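PDB 2WTM: EST1E from Clostridium proteoclasticum, which hydrolyses ester bonds as a promiscuous feruloyl esterase of the alpha/beta-hydrolase superfamily, from a rumen bacterium. Local coordinates for residues 6-11 with 86-91; 31-36 with 60-65. One frame throughout, in Å; residues are numbered along the deposited sequence.

Contact 1 of 2, residues 6-11 with 86-91; sequences IDCDGI and ILAVVD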
loop_
_atom_site.group_PDB
_atom_site.type_symbol
_atom_site.label_atom_id
_atom_site.label_comp_id
_atom_site.label_asym_id
_atom_site.label_seq_id
_atom_site.Cartn_x
_atom_site.Cartn_y
_atom_site.Cartn_z
ATOM N N ILE A 6 -3.254 -5.413 19.174
ATOM C CA ILE A 6 -2.756 -4.128 18.739
ATOM C C ILE A 6 -3.760 -3.552 17.755
ATOM O O ILE A 6 -4.027 -4.171 16.731
ATOM C CB ILE A 6 -1.377 -4.295 18.094
ATOM C CG1 ILE A 6 -0.344 -4.738 19.140
ATOM C CG2 ILE A 6 -0.848 -2.970 17.553
ATOM C CD1 ILE A 6 0.948 -5.149 18.567
ATOM N N ASP A 7 -4.327 -2.400 18.078
ATOM C CA ASP A 7 -5.321 -1.801 17.198
ATOM C C ASP A 7 -4.634 -1.250 15.976
ATOM O O ASP A 7 -3.583 -0.631 16.075
ATOM C CB ASP A 7 -6.062 -0.660 17.859
ATOM C CG ASP A 7 -7.042 -1.128 18.917
ATOM O OD1 ASP A 7 -7.884 -2.002 18.633
ATOM O OD2 ASP A 7 -6.964 -0.577 20.039
ATOM N N CYS A 8 -5.270 -1.440 14.845
ATOM C CA CYS A 8 -4.830 -0.832 13.587
ATOM C C CYS A 8 -6.073 -0.280 12.947
ATOM O O CYS A 8 -6.748 -0.974 12.227
ATOM C CB CYS A 8 -4.124 -1.915 12.730
ATOM S SG CYS A 8 -3.465 -1.228 11.118
ATOM N N ASP A 9 -6.423 0.972 13.299
ATOM C CA ASP A 9 -7.675 1.594 12.919
ATOM C C ASP A 9 -8.770 0.603 13.185
ATOM O O ASP A 9 -8.889 0.156 14.354
ATOM C CB ASP A 9 -7.676 2.082 11.469
ATOM C CG ASP A 9 -6.689 3.178 11.229
ATOM O OD1 ASP A 9 -6.241 3.848 12.144
ATOM O OD2 ASP A 9 -6.297 3.316 10.068
ATOM N N GLY A 10 -9.589 0.234 12.232
ATOM C CA GLY A 10 -10.699 -0.696 12.616
ATOM C C GLY A 10 -10.380 -2.167 12.861
ATOM O O GLY A 10 -11.284 -2.985 13.119
ATOM N N ILE A 11 -9.112 -2.541 12.824
ATOM C CA ILE A 11 -8.730 -3.946 12.764
ATOM C C ILE A 11 -7.866 -4.263 13.986
ATOM O O ILE A 11 -6.796 -3.691 14.164
ATOM C CB ILE A 11 -7.939 -4.184 11.458
ATOM C CG1 ILE A 11 -8.837 -3.962 10.236
ATOM C CG2 ILE A 11 -7.194 -5.489 11.398
ATOM C CD1 ILE A 11 -9.883 -5.024 10.021
ATOM N N ILE A 86 2.039 -3.938 9.888
ATOM C CA ILE A 86 3.401 -3.969 10.434
ATOM C C ILE A 86 3.864 -2.614 10.923
ATOM O O ILE A 86 4.484 -2.533 11.977
ATOM C CB ILE A 86 4.386 -4.566 9.426
ATOM C CG1 ILE A 86 4.048 -5.998 9.090
ATOM C CG2 ILE A 86 5.862 -4.431 9.889
ATOM C CD1 ILE A 86 4.721 -6.623 7.845
ATOM N N LEU A 87 3.557 -1.522 10.227
ATOM C CA LEU A 87 3.846 -0.165 10.735
ATOM C C LEU A 87 3.168 0.021 12.093
ATOM O O LEU A 87 3.733 0.629 12.980
ATOM C CB LEU A 87 3.379 0.895 9.712
ATOM C CG LEU A 87 4.177 0.950 8.457
ATOM C CD1 LEU A 87 3.614 2.061 7.547
ATOM C CD2 LEU A 87 5.634 0.963 8.533
ATOM N N ALA A 88 1.951 -0.509 12.251
ATOM C CA ALA A 88 1.239 -0.408 13.539
ATOM C C ALA A 88 1.963 -1.173 14.623
ATOM O O ALA A 88 2.022 -0.743 15.796
ATOM C CB ALA A 88 -0.135 -0.869 13.395
ATOM N N VAL A 89 2.501 -2.320 14.261
ATOM C CA VAL A 89 3.161 -3.147 15.265
ATOM C C VAL A 89 4.489 -2.440 15.612
ATOM O O VAL A 89 4.910 -2.443 16.804
ATOM C CB VAL A 89 3.395 -4.576 14.716
ATOM C CG1 VAL A 89 4.355 -5.368 15.596
ATOM C CG2 VAL A 89 2.100 -5.319 14.505
ATOM N N VAL A 90 5.247 -1.940 14.634
ATOM C CA VAL A 90 6.462 -1.156 14.938
ATOM C C VAL A 90 6.145 0.074 15.829
ATOM O O VAL A 90 6.809 0.327 16.820
ATOM C CB VAL A 90 7.116 -0.694 13.671
ATOM C CG1 VAL A 90 8.312 0.335 13.970
ATOM C CG2 VAL A 90 7.642 -1.813 12.830
ATOM N N ASP A 91 5.043 0.730 15.577
ATOM C CA ASP A 91 4.680 1.933 16.378
ATOM C C ASP A 91 4.368 1.531 17.814
ATOM O O ASP A 91 4.645 2.321 18.755
ATOM C CB ASP A 91 3.550 2.748 15.708
ATOM C CG ASP A 91 4.048 3.478 14.450
ATOM O OD1 ASP A 91 5.282 3.585 14.282
ATOM O OD2 ASP A 91 3.143 3.900 13.684
#
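I6 and C8 reach from the strand onto A88 and V89 of the helix, and apolar contact does nearly all the joining: no hydrogen bond runs between 6-11 and 86-91. The closer-packed part lies around A88, whose methyl points at the strand. C8 meets it alongside, with SG 4.1 Å from A88 CB. Its chi1 of -178° sets SG anti to the backbone N, beside the carbonyl carbon, and against the methyl that CB already borders. I6 uses its two branches separately. Its CG2 lies 4.0 Å from the carbonyl O of A88, whereas the longer arm reaches across toward the helix, bringing CD1 within 4.2 Å of V89 CG2. Y92, one helical turn beyond A88, also touches I6.

The pairing belongs to the alpha/beta-hydrolase fold: helix 79-93 packs on one side of the central mixed sheet, and strand 3-8 is the outermost strand at one end of that sheet within the chain. Strand and helix axes approach to 8.5 Å at 134°, so the closely packed patch stays short, and only 162 Å² is buried over both segments.

Looser packing begins with D7, which turns from the helix toward solvent and in one of its two conformers forms a salt bridge through OD1 with K12 NZ. Beyond C8 the chain reverses in a type II' turn, closed by C8 N to I11 O at 2.8 Å and I11 N to C8 O at 2.9 Å. D9, G10 and I11, leading into strand 11-18, make no contact with 86-91. D9 there points its carboxylate to the dimer partner, where OD2 forms a salt bridge with K81 of the second subunit; on the helix, D91 OD2 accepts a hydrogen bond from N171 ND2 of that same subunit.

Contact 2 of 2, residues 31-36 with 60-65; sequences IIIHGF and LRADMY. With PO4 (phosphate ion), chain E.
I33 and M64 lie across each other at about a right angle where strands 27-33 and 58-62, the two parallel strands of a beta-alpha-beta unit closed by helix 43-54, run out into loops. I33 CG2 presses on M64 CG at 3.6 Å, and its CD1 reaches M64 CE at 3.9 Å; bends at chi2 and chi3 fold the thioether back along the isoleucine. Further back, backbone bonds set the pairing, I32 N to L60 O at 2.9 Å and A62 N to I32 O at 3.3 Å. On the sheet face that bears I32 and R61 the side chains run side by side, I32 CB 4.0 Å from R61 CG, before the guanidinium leaves for D18 and the carbonyl of S40.

H34 bridges the two loops edge-on. Its CG sits between the backbone N and carbonyl carbon (chi1 60°), which swings the imidazole across to M64. NE2 accepts the M64 N-H at 3.0 Å along a nearly straight path (170°), the donor tilted slightly from the ring plane, while ND1 donates to G35 O at 2.8 Å. One nitrogen accepting and the other donating fixes the ring's rotation and probably reflects a neutral imidazole. W82 meets the ring steeply.

The H34-G35-F36 loop, as in many alpha/beta-hydrolases, brings a backbone amide to the probable oxyanion hole. A phosphate ion occupies the site, also held by S108 OG, Q109 N and H228 NE2, and F36 N donates to its O4 at 2.8 Å.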
loop_
_atom_site.group_PDB
_atom_site.type_symbol
_atom_site.label_atom_id
_atom_site.label_comp_id
_atom_site.label_asym_id
_atom_site.label_seq_id
_atom_site.Cartn_x
_atom_site.Cartn_y
_atom_site.Cartn_z
ATOM N N ILE A 31 10.366 -8.351 15.892
ATOM C CA ILE A 31 9.055 -8.532 15.321
ATOM C C ILE A 31 9.118 -9.706 14.320
ATOM O O ILE A 31 10.008 -9.767 13.462
ATOM C CB ILE A 31 8.567 -7.247 14.640
ATOM C CG1 ILE A 31 8.386 -6.120 15.678
ATOM C CG2 ILE A 31 7.205 -7.455 13.983
ATOM C CD1 ILE A 31 8.290 -4.715 15.087
ATOM N N ILE A 32 8.170 -10.618 14.410
ATOM C CA ILE A 32 8.155 -11.847 13.584
ATOM C C ILE A 32 6.826 -11.918 12.867
ATOM O O ILE A 32 5.757 -11.948 13.499
ATOM C CB ILE A 32 8.305 -13.153 14.446
ATOM C CG1 ILE A 32 9.595 -13.028 15.257
ATOM C CG2 ILE A 32 8.415 -14.345 13.538
ATOM C CD1 ILE A 32 9.802 -14.239 16.208
ATOM N N ILE A 33 6.872 -12.020 11.551
ATOM C CA ILE A 33 5.698 -12.052 10.688
ATOM C C ILE A 33 5.600 -13.360 9.880
ATOM O O ILE A 33 6.512 -13.748 9.149
ATOM C CB ILE A 33 5.675 -10.864 9.702
ATOM C CG1 ILE A 33 5.913 -9.525 10.408
ATOM C CG2 ILE A 33 4.396 -10.879 8.885
ATOM C CD1 ILE A 33 4.910 -9.159 11.446
ATOM N N HIS A 34 4.481 -14.073 10.051
ATOM C CA HIS A 34 4.235 -15.316 9.368
ATOM C C HIS A 34 3.871 -15.139 7.878
ATOM O O HIS A 34 3.766 -13.986 7.392
ATOM C CB HIS A 34 3.038 -15.959 10.061
ATOM C CG HIS A 34 1.827 -15.120 10.001
ATOM N ND1 HIS A 34 1.028 -15.095 8.870
ATOM C CD2 HIS A 34 1.276 -14.256 10.877
ATOM C CE1 HIS A 34 0.065 -14.210 9.057
ATOM N NE2 HIS A 34 0.185 -13.686 10.260
ATOM N N GLY A 35 3.621 -16.268 7.196
ATOM C CA GLY A 35 3.276 -16.229 5.779
ATOM C C GLY A 35 1.793 -16.318 5.449
ATOM O O GLY A 35 0.906 -16.229 6.314
ATOM N N PHE A 36 1.538 -16.407 4.152
ATOM C CA PHE A 36 0.199 -16.437 3.510
ATOM C C PHE A 36 -0.481 -17.709 3.924
ATOM O O PHE A 36 0.055 -18.777 3.673
ATOM C CB PHE A 36 0.470 -16.411 2.010
ATOM C CG PHE A 36 -0.712 -16.570 1.079
ATOM C CD1 PHE A 36 -1.323 -15.468 0.490
ATOM C CD2 PHE A 36 -1.075 -17.809 0.569
ATOM C CE1 PHE A 36 -2.350 -15.577 -0.456
ATOM C CE2 PHE A 36 -2.092 -17.901 -0.374
ATOM C CZ PHE A 36 -2.688 -16.791 -0.932
ATOM N N LEU A 60 7.945 -10.301 19.283
ATOM C CA LEU A 60 6.560 -9.890 19.128
ATOM C C LEU A 60 6.130 -10.533 17.849
ATOM O O LEU A 60 6.469 -10.070 16.733
ATOM C CB LEU A 60 6.393 -8.362 19.128
ATOM C CG LEU A 60 5.008 -7.691 19.073
ATOM C CD1 LEU A 60 4.176 -8.161 20.283
ATOM C CD2 LEU A 60 5.193 -6.235 19.068
ATOM N N ARG A 61 5.424 -11.654 17.985
ATOM C CA ARG A 61 4.804 -12.335 16.900
ATOM C C ARG A 61 3.452 -11.707 16.631
ATOM O O ARG A 61 2.631 -11.607 17.543
ATOM C CB ARG A 61 4.647 -13.844 17.174
ATOM C CG ARG A 61 5.928 -14.668 17.321
ATOM C CD ARG A 61 5.643 -16.043 17.844
ATOM N NE ARG A 61 5.228 -15.987 19.250
ATOM C CZ ARG A 61 4.479 -16.901 19.828
ATOM N NH1 ARG A 61 3.992 -17.865 19.116
ATOM N NH2 ARG A 61 4.231 -16.873 21.147
ATOM N N ALA A 62 3.161 -11.267 15.390
ATOM C CA ALA A 62 1.874 -10.610 15.101
ATOM C C ALA A 62 1.179 -11.337 13.970
ATOM O O ALA A 62 1.820 -11.626 12.912
ATOM C CB ALA A 62 2.157 -9.150 14.662
ATOM N N ASP A 63 -0.095 -11.641 14.154
ATOM C CA ASP A 63 -0.948 -12.193 13.145
ATOM C C ASP A 63 -1.420 -10.988 12.265
ATOM O O ASP A 63 -1.922 -9.976 12.763
ATOM C CB ASP A 63 -2.175 -12.873 13.746
ATOM C CG ASP A 63 -1.854 -14.185 14.416
ATOM O OD1 ASP A 63 -0.818 -14.786 14.057
ATOM O OD2 ASP A 63 -2.721 -14.608 15.253
ATOM N N MET A 64 -1.208 -11.107 10.973
ATOM C CA MET A 64 -1.588 -10.073 10.041
ATOM C C MET A 64 -3.041 -10.127 9.671
ATOM O O MET A 64 -3.769 -11.054 9.965
ATOM C CB MET A 64 -0.696 -10.210 8.776
ATOM C CG MET A 64 0.836 -10.154 9.090
ATOM S SD MET A 64 1.311 -8.455 9.451
ATOM C CE MET A 64 1.142 -8.345 11.257
ATOM N N TYR A 65 -3.504 -9.091 8.984
ATOM C CA TYR A 65 -4.920 -8.967 8.530
ATOM C C TYR A 65 -5.367 -10.298 7.966
ATOM O O TYR A 65 -4.720 -10.897 7.093
ATOM C CB TYR A 65 -5.018 -7.883 7.426
ATOM C CG TYR A 65 -6.426 -7.612 6.968
ATOM C CD1 TYR A 65 -7.072 -6.394 7.312
ATOM C CD2 TYR A 65 -7.107 -8.486 6.172
ATOM C CE1 TYR A 65 -8.379 -6.100 6.883
ATOM C CE2 TYR A 65 -8.430 -8.205 5.721
ATOM C CZ TYR A 65 -9.039 -7.043 6.122
ATOM O OH TYR A 65 -10.271 -6.681 5.675
HETATM P P PO4 E . 3.496 -18.812 2.579
HETATM O O1 PO4 E . 3.655 -19.388 3.982
HETATM O O2 PO4 E . 2.142 -19.358 2.189
HETATM O O3 PO4 E . 4.475 -19.480 1.623
HETATM O O4 PO4 E . 3.659 -17.268 2.472
#

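Overall arrangement
Contact 2 lies about 7 Å from the centre of the chain and contact 1 about 16 Å from it, their own centres 12 Å apart. Both belong to the same central sheet: contact 2 joins two of its inner strands, whereas contact 1 places helix 79-93 against its outermost strand 3-8. Along the chain the order is 6-11, 31-36, 60-65 and 86-91, so both segments of contact 2 fall between those of contact 1. Helix 79-93 packs directly on contact 2, I86 on M64, V89 on L60 and V90 on I31, and hairpin I11 on Y65. One helix thus spans from the N-terminal hairpin, near the subunit interface, to the strands leading toward the probable active site.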